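Long-range contacts in omega-class glutathione S-transferase (Bombyx mori, PDB 3WD6), which binds glutathione and probably acts as a glutathione transferase and glutathione-dependent dehydroascorbate reductase: residues F12-H16 with N34-C38; L17-L23 with D64-W68; I60-D64 with R243-E247. All blocks are in the same frame, centred on the assembly; numbering follows the deposited sequence.

Contact 1 (F12-H16 with N34-C38); sequences FNTKH and NMRYC. With GSH (glutathione), chain J.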
loop_
_atom_site.group_PDB
_atom_site.type_symbol
_atom_site.label_atom_id
_atom_site.label_comp_id
_atom_site.label_asym_id
_atom_site.label_seq_id
_atom_site.Cartn_x
_atom_site.Cartn_y
_atom_site.Cartn_z
ATOM N N PHE A 12 5.295 10.006 10.256
ATOM C CA PHE A 12 4.925 9.596 8.902
ATOM C C PHE A 12 4.771 10.781 7.965
ATOM O O PHE A 12 4.635 10.606 6.756
ATOM C CB PHE A 12 3.602 8.822 8.941
ATOM C CG PHE A 12 3.699 7.498 9.647
ATOM C CD1 PHE A 12 4.709 6.594 9.321
ATOM C CD2 PHE A 12 2.786 7.156 10.652
ATOM C CE1 PHE A 12 4.793 5.349 9.975
ATOM C CE2 PHE A 12 2.868 5.917 11.318
ATOM C CZ PHE A 12 3.866 5.012 10.976
ATOM N N ASN A 13 4.788 11.986 8.522
ATOM C CA ASN A 13 4.368 13.172 7.776
ATOM C C ASN A 13 5.388 14.313 7.734
ATOM O O ASN A 13 5.015 15.482 7.756
ATOM C CB ASN A 13 3.032 13.688 8.337
ATOM C CG ASN A 13 1.934 12.641 8.285
ATOM O OD1 ASN A 13 1.634 12.083 7.226
ATOM N ND2 ASN A 13 1.325 12.377 9.427
ATOM N N THR A 14 6.668 13.965 7.673
ATOM C CA THR A 14 7.711 14.949 7.399
ATOM C C THR A 14 7.507 15.477 5.975
ATOM O O THR A 14 6.916 14.790 5.148
ATOM C CB THR A 14 9.134 14.336 7.563
ATOM O OG1 THR A 14 9.292 13.217 6.677
ATOM C CG2 THR A 14 9.353 13.855 9.004
ATOM N N LYS A 15 7.984 16.690 5.690
ATOM C CA LYS A 15 7.755 17.319 4.380
ATOM C C LYS A 15 8.222 16.425 3.225
ATOM O O LYS A 15 9.238 15.733 3.339
ATOM C CB LYS A 15 8.431 18.693 4.303
ATOM C CG LYS A 15 8.246 19.415 2.960
ATOM C CD LYS A 15 9.609 19.681 2.289
ATOM C CE LYS A 15 9.791 21.148 1.858
ATOM N NZ LYS A 15 9.705 21.318 0.370
ATOM N N HIS A 16 7.454 16.400 2.136
ATOM C CA HIS A 16 7.883 15.710 0.931
ATOM C C HIS A 16 8.960 16.546 0.245
ATOM O O HIS A 16 8.764 17.729 -0.015
ATOM C CB HIS A 16 6.705 15.485 -0.013
ATOM C CG HIS A 16 5.725 14.467 0.478
ATOM N ND1 HIS A 16 4.995 14.636 1.635
ATOM C CD2 HIS A 16 5.353 13.268 -0.032
ATOM C CE1 HIS A 16 4.212 13.584 1.814
ATOM N NE2 HIS A 16 4.411 12.741 0.818
ATOM N N ASN A 34 9.552 7.325 0.595
ATOM C CA ASN A 34 8.110 7.103 0.604
ATOM C C ASN A 34 7.376 8.265 -0.049
ATOM O O ASN A 34 7.980 9.330 -0.271
ATOM C CB ASN A 34 7.688 7.017 2.082
ATOM C CG ASN A 34 6.224 6.674 2.276
ATOM O OD1 ASN A 34 5.697 5.718 1.686
ATOM N ND2 ASN A 34 5.553 7.449 3.133
ATOM N N MET A 35 6.094 8.073 -0.373
ATOM C CA MET A 35 5.186 9.217 -0.393
ATOM C C MET A 35 3.853 8.819 0.223
ATOM O O MET A 35 3.327 7.737 -0.052
ATOM C CB MET A 35 5.078 9.900 -1.752
ATOM C CG MET A 35 3.944 9.464 -2.597
ATOM S SD MET A 35 2.407 10.434 -2.409
ATOM C CE MET A 35 1.589 9.791 -3.890
ATOM N N ARG A 36 3.346 9.708 1.080
ATOM C CA ARG A 36 2.334 9.380 2.082
ATOM C C ARG A 36 1.104 8.693 1.480
ATOM O O ARG A 36 0.476 7.840 2.126
ATOM C CB ARG A 36 1.943 10.641 2.877
ATOM C CG ARG A 36 0.962 10.412 4.042
ATOM C CD ARG A 36 1.672 9.865 5.275
ATOM N NE ARG A 36 0.754 9.607 6.390
ATOM C CZ ARG A 36 -0.166 8.636 6.412
ATOM N NH1 ARG A 36 -0.333 7.825 5.359
ATOM N NH2 ARG A 36 -0.922 8.476 7.495
ATOM N N TYR A 37 0.788 9.043 0.236
ATOM C CA TYR A 37 -0.438 8.593 -0.408
ATOM C C TYR A 37 -0.135 7.480 -1.399
ATOM O O TYR A 37 -1.034 6.988 -2.086
ATOM C CB TYR A 37 -1.127 9.801 -1.085
ATOM C CG TYR A 37 -1.366 10.916 -0.084
ATOM C CD1 TYR A 37 -2.546 10.988 0.650
ATOM C CD2 TYR A 37 -0.383 11.853 0.175
ATOM C CE1 TYR A 37 -2.744 11.994 1.602
ATOM C CE2 TYR A 37 -0.568 12.851 1.107
ATOM C CZ TYR A 37 -1.738 12.917 1.828
ATOM O OH TYR A 37 -1.893 13.937 2.759
ATOM N N CYS A 38 1.131 7.073 -1.480
ATOM C CA CYS A 38 1.472 5.980 -2.382
ATOM C C CYS A 38 1.081 4.599 -1.819
ATOM O O CYS A 38 1.635 4.146 -0.802
ATOM C CB CYS A 38 2.957 6.005 -2.765
ATOM S SG CYS A 38 3.385 4.616 -3.872
HETATM N N1 GSH J . 6.161 -1.707 -9.136
HETATM C CA1 GSH J . 6.511 -0.633 -8.199
HETATM C C1 GSH J . 6.446 -1.088 -6.745
HETATM O O11 GSH J . 7.179 -0.547 -5.840
HETATM O O12 GSH J . 5.661 -2.053 -6.439
HETATM C CB1 GSH J . 5.591 0.552 -8.461
HETATM C CG1 GSH J . 5.582 1.672 -7.471
HETATM C CD1 GSH J . 4.970 2.962 -7.959
HETATM O OE1 GSH J . 4.251 3.003 -8.952
HETATM N N2 GSH J . 5.226 4.182 -7.255
HETATM C CA2 GSH J . 4.623 5.405 -7.795
HETATM C C2 GSH J . 5.746 6.294 -8.285
HETATM O O2 GSH J . 6.755 6.403 -7.597
HETATM C CB2 GSH J . 3.873 6.113 -6.723
HETATM S SG2 GSH J . 2.282 5.519 -6.277
HETATM N N3 GSH J . 5.615 7.009 -9.535
HETATM C CA3 GSH J . 6.701 7.872 -10.001
HETATM C C3 GSH J . 6.305 9.005 -10.861
HETATM O O31 GSH J . 5.506 9.874 -10.418
HETATM O O32 GSH J . 6.777 9.101 -12.021
HETATM O O HOH W 1 -0.952 10.043 9.457
#
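His16 NE2 accepts the backbone N-H of Arg36 at 3.2 Å. The bond is almost straight (177°), and the donor lies close to the plane of the imidazole. This is the buried, close-packed half of the contact. Met35 CB meets the ring at its edge, 3.8 Å from His16 CD2, and Arg36 CB lies at the edge. The other ring nitrogen, ND1, is bonded to Glu247, so both nitrogens are held and the ring is unlikely to turn.

The looser half lies at Phe12 and Asn13, which are partly exposed. Arg36 reaches it with CG anti to its own backbone N (chi1 -175°) and a bend at chi2. Arg36 CD passes 3.4 Å from Phe12 O. Arg36 NE gives a weak, bent bond of 2.8 Å to Asn13 OD1. Amide and guanidinium are nearly coplanar, and a water joins Asn13 ND2 to Arg36 NH2. The same NH2 bonds Tyr224 O.

Met35 to Cys38 form a type I beta turn, with Cys38 N 2.7 Å from Met35 O. The turn ends at the glutathione-binding Cys38, which N-caps helix 39-51. A cysteine at the start of this helix is characteristic of the thioredoxin-fold glutathione site of omega-class transferases.

Contact 2 (L17-L23 with D64-W68); sequences LRKGDPL and DKPEW. With GSH (glutathione), chain J.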
loop_
_atom_site.group_PDB
_atom_site.type_symbol
_atom_site.label_atom_id
_atom_site.label_comp_id
_atom_site.label_asym_id
_atom_site.label_seq_id
_atom_site.Cartn_x
_atom_site.Cartn_y
_atom_site.Cartn_z
ATOM N N LEU A 17 10.097 15.930 -0.051
ATOM C CA LEU A 17 11.248 16.667 -0.553
ATOM C C LEU A 17 11.149 16.828 -2.065
ATOM O O LEU A 17 10.699 15.912 -2.764
ATOM C CB LEU A 17 12.553 15.964 -0.156
ATOM C CG LEU A 17 12.700 15.715 1.348
ATOM C CD1 LEU A 17 14.066 15.128 1.667
ATOM C CD2 LEU A 17 12.458 16.997 2.155
ATOM N N ARG A 18 11.542 18.000 -2.561
ATOM C CA ARG A 18 11.466 18.312 -3.990
ATOM C C ARG A 18 12.857 18.608 -4.533
ATOM O O ARG A 18 13.807 18.757 -3.769
ATOM C CB ARG A 18 10.567 19.525 -4.219
ATOM C CG ARG A 18 9.263 19.501 -3.419
ATOM C CD ARG A 18 8.628 20.896 -3.312
ATOM N NE ARG A 18 8.482 21.543 -4.622
ATOM C CZ ARG A 18 7.527 22.422 -4.923
ATOM N NH1 ARG A 18 6.619 22.755 -4.002
ATOM N NH2 ARG A 18 7.468 22.960 -6.144
ATOM N N LYS A 19 12.968 18.693 -5.855
ATOM C CA LYS A 19 14.195 19.176 -6.493
ATOM C C LYS A 19 14.711 20.442 -5.783
ATOM O O LYS A 19 13.960 21.429 -5.617
ATOM C CB LYS A 19 13.955 19.453 -7.984
ATOM C CG LYS A 19 15.125 20.108 -8.694
ATOM C CD LYS A 19 15.313 19.561 -10.106
ATOM C CE LYS A 19 16.708 19.902 -10.624
ATOM N NZ LYS A 19 17.782 19.587 -9.620
ATOM N N GLY A 20 15.975 20.395 -5.345
ATOM C CA GLY A 20 16.568 21.495 -4.598
ATOM C C GLY A 20 16.633 21.218 -3.104
ATOM O O GLY A 20 17.368 21.876 -2.354
ATOM N N ASP A 21 15.847 20.246 -2.659
ATOM C CA ASP A 21 15.909 19.817 -1.278
ATOM C C ASP A 21 17.184 19.018 -1.046
ATOM O O ASP A 21 17.623 18.266 -1.920
ATOM C CB ASP A 21 14.673 18.991 -0.927
ATOM C CG ASP A 21 13.451 19.859 -0.652
ATOM O OD1 ASP A 21 13.615 20.961 -0.069
ATOM O OD2 ASP A 21 12.328 19.438 -1.006
ATOM N N PRO A 22 17.798 19.193 0.130
ATOM C CA PRO A 22 18.999 18.420 0.462
ATOM C C PRO A 22 18.646 16.967 0.846
ATOM O O PRO A 22 17.572 16.709 1.419
ATOM C CB PRO A 22 19.572 19.157 1.692
ATOM C CG PRO A 22 18.680 20.371 1.921
ATOM C CD PRO A 22 17.386 20.088 1.227
ATOM N N LEU A 23 19.548 16.042 0.526
ATOM C CA LEU A 23 19.446 14.637 0.915
ATOM C C LEU A 23 19.919 14.443 2.361
ATOM O O LEU A 23 21.105 14.601 2.644
ATOM C CB LEU A 23 20.339 13.803 -0.013
ATOM C CG LEU A 23 20.549 12.310 0.243
ATOM C CD1 LEU A 23 19.212 11.643 0.503
ATOM C CD2 LEU A 23 21.283 11.620 -0.932
ATOM N N ASP A 64 7.763 16.989 -8.565
ATOM C CA ASP A 64 9.003 17.740 -8.639
ATOM C C ASP A 64 10.075 16.968 -7.852
ATOM O O ASP A 64 10.471 17.371 -6.736
ATOM C CB ASP A 64 8.779 19.138 -8.048
ATOM C CG ASP A 64 9.941 20.074 -8.297
ATOM O OD1 ASP A 64 10.703 19.842 -9.271
ATOM O OD2 ASP A 64 10.093 21.045 -7.513
ATOM N N LYS A 65 10.528 15.855 -8.440
ATOM C CA LYS A 65 11.401 14.900 -7.751
ATOM C C LYS A 65 12.743 15.498 -7.383
ATOM O O LYS A 65 13.322 16.272 -8.161
ATOM C CB LYS A 65 11.635 13.649 -8.602
ATOM C CG LYS A 65 10.428 12.735 -8.707
ATOM C CD LYS A 65 10.723 11.521 -9.591
ATOM C CE LYS A 65 9.416 10.847 -10.007
ATOM N NZ LYS A 65 9.618 9.741 -10.979
ATOM N N PRO A 66 13.248 15.139 -6.189
ATOM C CA PRO A 66 14.624 15.494 -5.829
ATOM C C PRO A 66 15.605 14.926 -6.855
ATOM O O PRO A 66 15.453 13.805 -7.378
ATOM C CB PRO A 66 14.822 14.821 -4.466
ATOM C CG PRO A 66 13.447 14.752 -3.884
ATOM C CD PRO A 66 12.541 14.475 -5.079
ATOM N N GLU A 67 16.613 15.734 -7.146
ATOM C CA GLU A 67 17.649 15.385 -8.092
ATOM C C GLU A 67 18.331 14.040 -7.744
ATOM O O GLU A 67 18.647 13.241 -8.646
ATOM C CB GLU A 67 18.657 16.544 -8.140
ATOM C CG GLU A 67 19.110 17.072 -6.739
ATOM C CD GLU A 67 18.176 18.127 -6.097
ATOM O OE1 GLU A 67 17.280 18.669 -6.796
ATOM O OE2 GLU A 67 18.362 18.425 -4.883
ATOM N N TRP A 68 18.515 13.781 -6.441
ATOM C CA TRP A 68 19.263 12.601 -5.958
ATOM C C TRP A 68 18.451 11.302 -5.794
ATOM O O TRP A 68 18.953 10.317 -5.243
ATOM C CB TRP A 68 19.945 12.931 -4.626
ATOM C CG TRP A 68 19.032 13.659 -3.718
ATOM C CD1 TRP A 68 19.030 14.995 -3.466
ATOM C CD2 TRP A 68 17.939 13.102 -2.969
ATOM N NE1 TRP A 68 18.019 15.310 -2.588
ATOM C CE2 TRP A 68 17.331 14.168 -2.268
ATOM C CE3 TRP A 68 17.422 11.807 -2.817
ATOM C CZ2 TRP A 68 16.231 13.980 -1.413
ATOM C CZ3 TRP A 68 16.323 11.620 -1.973
ATOM C CH2 TRP A 68 15.741 12.707 -1.285
HETATM N N1 GSH J . 6.161 -1.707 -9.136
HETATM C CA1 GSH J . 6.511 -0.633 -8.199
HETATM C C1 GSH J . 6.446 -1.088 -6.745
HETATM O O11 GSH J . 7.179 -0.547 -5.840
HETATM O O12 GSH J . 5.661 -2.053 -6.439
HETATM C CB1 GSH J . 5.591 0.552 -8.461
HETATM C CG1 GSH J . 5.582 1.672 -7.471
HETATM C CD1 GSH J . 4.970 2.962 -7.959
HETATM O OE1 GSH J . 4.251 3.003 -8.952
HETATM N N2 GSH J . 5.226 4.182 -7.255
HETATM C CA2 GSH J . 4.623 5.405 -7.795
HETATM C C2 GSH J . 5.746 6.294 -8.285
HETATM O O2 GSH J . 6.755 6.403 -7.597
HETATM C CB2 GSH J . 3.873 6.113 -6.723
HETATM S SG2 GSH J . 2.282 5.519 -6.277
HETATM N N3 GSH J . 5.615 7.009 -9.535
HETATM C CA3 GSH J . 6.701 7.872 -10.001
HETATM C C3 GSH J . 6.305 9.005 -10.861
HETATM O O31 GSH J . 5.506 9.874 -10.418
HETATM O O32 GSH J . 6.777 9.101 -12.021
#
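Glu67 OE1 is gripped by two donors, the backbone N of Gly20 at 2.6 Å and Lys19 NZ at 3.0 Å. Gly20 N comes in on the syn side of the oxygen, and the ammonium group lies above the carboxylate plane. The donors belong to a type II beta turn, Arg18 to Asp21, in the loop after strand 16-17 at the edge of the thioredoxin-fold domain. Gly20 has a positive phi of 102°, where a side chain would press on the preceding carbonyl. Glu67 holds its CG between its backbone N and carbonyl carbon (chi1 47°), and a further bend at chi2 turns the carboxylate to the turn.

Next to it, Lys19 N donates to Asp64 O at 3.0 Å. Arg18 NE makes a weaker salt bridge to Asp64 OD2, which lies at the edge of the guanidinium, with the two planes nearly perpendicular.

Trp68 forms the apolar half. Leu23 CB lies over the five-membered ring of Trp68, 3.7 Å from its centroid, in a CH-pi contact. Pro66 CB lies against the opposite face. Leu17 CD1 meets the edge at Trp68 CZ2. Trp68 NE1 donates to Asp21 O at 3.1 Å, with a nearly straight N-H. A leucine here would probably leave Asp21 O without this donor and open a gap between Leu23 and Pro66.

Lys65 points the other way, to the glutathione site. Lys65 NZ bonds Ala76 O and, weakly, the glutathione carboxylate oxygen O32 at 3.1 Å.

Contact 3 (I60-D64 with R243-E247); sequences IDLID and RPNYE. With GSH (glutathione), chain J.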
loop_
_atom_site.group_PDB
_atom_site.type_symbol
_atom_site.label_atom_id
_atom_site.label_comp_id
_atom_site.label_asym_id
_atom_site.label_seq_id
_atom_site.Cartn_x
_atom_site.Cartn_y
_atom_site.Cartn_z
ATOM N N ILE A 60 8.808 11.919 -0.553
ATOM C CA ILE A 60 9.275 12.436 -1.837
ATOM C C ILE A 60 8.148 13.030 -2.656
ATOM O O ILE A 60 7.163 12.345 -2.939
ATOM C CB ILE A 60 9.895 11.326 -2.707
ATOM C CG1 ILE A 60 11.096 10.664 -2.001
ATOM C CG2 ILE A 60 10.251 11.874 -4.057
ATOM C CD1 ILE A 60 12.280 11.582 -1.737
ATOM N N ASP A 61 8.309 14.297 -3.037
ATOM C CA ASP A 61 7.428 14.969 -3.994
ATOM C C ASP A 61 7.629 14.327 -5.373
ATOM O O ASP A 61 8.717 14.402 -5.944
ATOM C CB ASP A 61 7.773 16.461 -4.029
ATOM C CG ASP A 61 6.780 17.276 -4.824
ATOM O OD1 ASP A 61 6.520 16.914 -5.988
ATOM O OD2 ASP A 61 6.260 18.281 -4.287
ATOM N N LEU A 62 6.592 13.681 -5.898
ATOM C CA LEU A 62 6.720 12.898 -7.129
ATOM C C LEU A 62 6.431 13.702 -8.389
ATOM O O LEU A 62 6.476 13.172 -9.499
ATOM C CB LEU A 62 5.764 11.708 -7.095
ATOM C CG LEU A 62 6.040 10.641 -6.054
ATOM C CD1 LEU A 62 5.014 9.535 -6.208
ATOM C CD2 LEU A 62 7.465 10.093 -6.207
ATOM N N ILE A 63 6.092 14.968 -8.206
ATOM C CA ILE A 63 5.797 15.851 -9.316
ATOM C C ILE A 63 7.086 16.577 -9.633
ATOM O O ILE A 63 7.465 16.734 -10.798
ATOM C CB ILE A 63 4.698 16.872 -8.936
ATOM C CG1 ILE A 63 3.338 16.168 -8.809
ATOM C CG2 ILE A 63 4.636 18.012 -9.960
ATOM C CD1 ILE A 63 2.860 15.550 -10.094
ATOM N N ASP A 64 7.763 16.989 -8.565
ATOM C CA ASP A 64 9.003 17.740 -8.639
ATOM C C ASP A 64 10.075 16.968 -7.852
ATOM O O ASP A 64 10.471 17.371 -6.736
ATOM C CB ASP A 64 8.779 19.138 -8.048
ATOM C CG ASP A 64 9.941 20.074 -8.297
ATOM O OD1 ASP A 64 10.703 19.842 -9.271
ATOM O OD2 ASP A 64 10.093 21.045 -7.513
ATOM N N ARG A 243 -2.399 20.171 -9.277
ATOM C CA ARG A 243 -1.106 19.803 -8.721
ATOM C C ARG A 243 -1.339 19.252 -7.315
ATOM O O ARG A 243 -2.052 19.861 -6.501
ATOM C CB ARG A 243 -0.190 21.023 -8.663
ATOM C CG ARG A 243 1.282 20.704 -8.819
ATOM C CD ARG A 243 1.978 20.689 -7.481
ATOM N NE ARG A 243 3.424 20.557 -7.635
ATOM C CZ ARG A 243 4.226 19.983 -6.738
ATOM N NH1 ARG A 243 3.717 19.476 -5.612
ATOM N NH2 ARG A 243 5.538 19.914 -6.967
ATOM N N PRO A 244 -0.772 18.073 -7.034
ATOM C CA PRO A 244 -1.058 17.423 -5.749
ATOM C C PRO A 244 -0.573 18.265 -4.582
ATOM O O PRO A 244 0.460 18.934 -4.688
ATOM C CB PRO A 244 -0.262 16.117 -5.832
ATOM C CG PRO A 244 -0.136 15.843 -7.332
ATOM C CD PRO A 244 0.018 17.220 -7.941
ATOM N N ASN A 245 -1.341 18.259 -3.498
ATOM C CA ASN A 245 -0.872 18.784 -2.227
ATOM C C ASN A 245 -0.460 17.585 -1.356
ATOM O O ASN A 245 -1.300 16.797 -0.897
ATOM C CB ASN A 245 -1.958 19.631 -1.562
ATOM C CG ASN A 245 -1.502 20.246 -0.249
ATOM O OD1 ASN A 245 -0.363 20.037 0.198
ATOM N ND2 ASN A 245 -2.391 21.007 0.385
ATOM N N TYR A 246 0.847 17.431 -1.171
ATOM C CA TYR A 246 1.388 16.332 -0.377
ATOM C C TYR A 246 1.421 16.644 1.121
ATOM O O TYR A 246 1.871 15.819 1.898
ATOM C CB TYR A 246 2.809 15.995 -0.838
ATOM C CG TYR A 246 2.921 15.468 -2.258
ATOM C CD1 TYR A 246 2.268 14.303 -2.644
ATOM C CD2 TYR A 246 3.714 16.112 -3.202
ATOM C CE1 TYR A 246 2.379 13.812 -3.946
ATOM C CE2 TYR A 246 3.841 15.628 -4.497
ATOM C CZ TYR A 246 3.173 14.479 -4.867
ATOM O OH TYR A 246 3.294 13.984 -6.155
ATOM N N GLU A 247 0.953 17.817 1.533
ATOM C CA GLU A 247 1.105 18.212 2.934
ATOM C C GLU A 247 -0.209 18.309 3.714
ATOM O O GLU A 247 -0.241 18.816 4.848
ATOM C CB GLU A 247 1.888 19.530 3.040
ATOM C CG GLU A 247 3.251 19.501 2.349
ATOM C CD GLU A 247 4.112 18.336 2.802
ATOM O OE1 GLU A 247 4.293 18.164 4.031
ATOM O OE2 GLU A 247 4.605 17.591 1.930
HETATM N N1 GSH J . 6.161 -1.707 -9.136
HETATM C CA1 GSH J . 6.511 -0.633 -8.199
HETATM C C1 GSH J . 6.446 -1.088 -6.745
HETATM O O11 GSH J . 7.179 -0.547 -5.840
HETATM O O12 GSH J . 5.661 -2.053 -6.439
HETATM C CB1 GSH J . 5.591 0.552 -8.461
HETATM C CG1 GSH J . 5.582 1.672 -7.471
HETATM C CD1 GSH J . 4.970 2.962 -7.959
HETATM O OE1 GSH J . 4.251 3.003 -8.952
HETATM N N2 GSH J . 5.226 4.182 -7.255
HETATM C CA2 GSH J . 4.623 5.405 -7.795
HETATM C C2 GSH J . 5.746 6.294 -8.285
HETATM O O2 GSH J . 6.755 6.403 -7.597
HETATM C CB2 GSH J . 3.873 6.113 -6.723
HETATM S SG2 GSH J . 2.282 5.519 -6.277
HETATM N N3 GSH J . 5.615 7.009 -9.535
HETATM C CA3 GSH J . 6.701 7.872 -10.001
HETATM C C3 GSH J . 6.305 9.005 -10.861
HETATM O O31 GSH J . 5.506 9.874 -10.418
HETATM O O32 GSH J . 6.777 9.101 -12.021
#
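Asp61 turns its CG anti to the backbone N (chi1 -171°), which sends its carboxylate to Arg243 and to the ring of Tyr246. Tyr246 meets it with CG anti to the carbonyl carbon (chi1 -64°). Asp61 is also the head of an Asx turn in the loop after strand 56-60 of the thioredoxin-fold domain. Asp61 OD1 accepts from Ile63 N at 3.0 Å and from Asp64 N at 2.9 Å. The first donor comes nearly in line with the C-O bond, the second from above the carboxylate plane.

The other oxygen faces the C-terminal tail that follows helix 228-240. Arg243 grips Asp61 OD2 end-on, with NH1 at 3.1 Å and NH2 at 3.2 Å. Both nitrogens keep OD2 in the guanidinium plane, while the carboxylate plane is turned 64° from it. With four such donors, Asp61 is likely to stay ionised and has little freedom to rotate.

Ile63 slides past Arg243 and lays CB and CG2 over one face of the guanidinium. Ile63 and Pro244 meet tip to tip, with Ile63 CG1 3.6 Å from Pro244 CD. Asp64 CB adds a contact at the guanidinium edge.

Tyr246 presents its ring edge to Asp61, with Tyr246 CE2 3.3 Å from Asp61 OD1. Its OH receives a weak bond from Leu62 N. Pro244 CB lies against one face of this ring, and Phe234 of helix 228-240 also touches Tyr246. Leu62 lines the glutathione pocket with the far end of its side chain, where Leu62 CD1 is 3.6 Å from glutathione CB2.

In the fold
The three contacts lie side by side along one end of the thioredoxin-fold sheet. Centres of contacts 1 and 3 are about 9 Å apart, those of 2 and 3 about 11 Å, and those of 1 and 2 about 14 Å. Contacts 1 and 2 alternate along the chain, because 12-16 and 17-23 both precede 34-38 and 64-68. Contact 3 opens within the loop that contact 2 uses, shares Asp64 with it, and closes near the C-terminus. Strands 16-17, 56-60 and 31-34 are neighbours in the sheet and tie the contacts together. Each contact includes a residue of the glutathione pocket, so the N-terminal segment and the C-terminal tail both pack on loops that carry pocket residues.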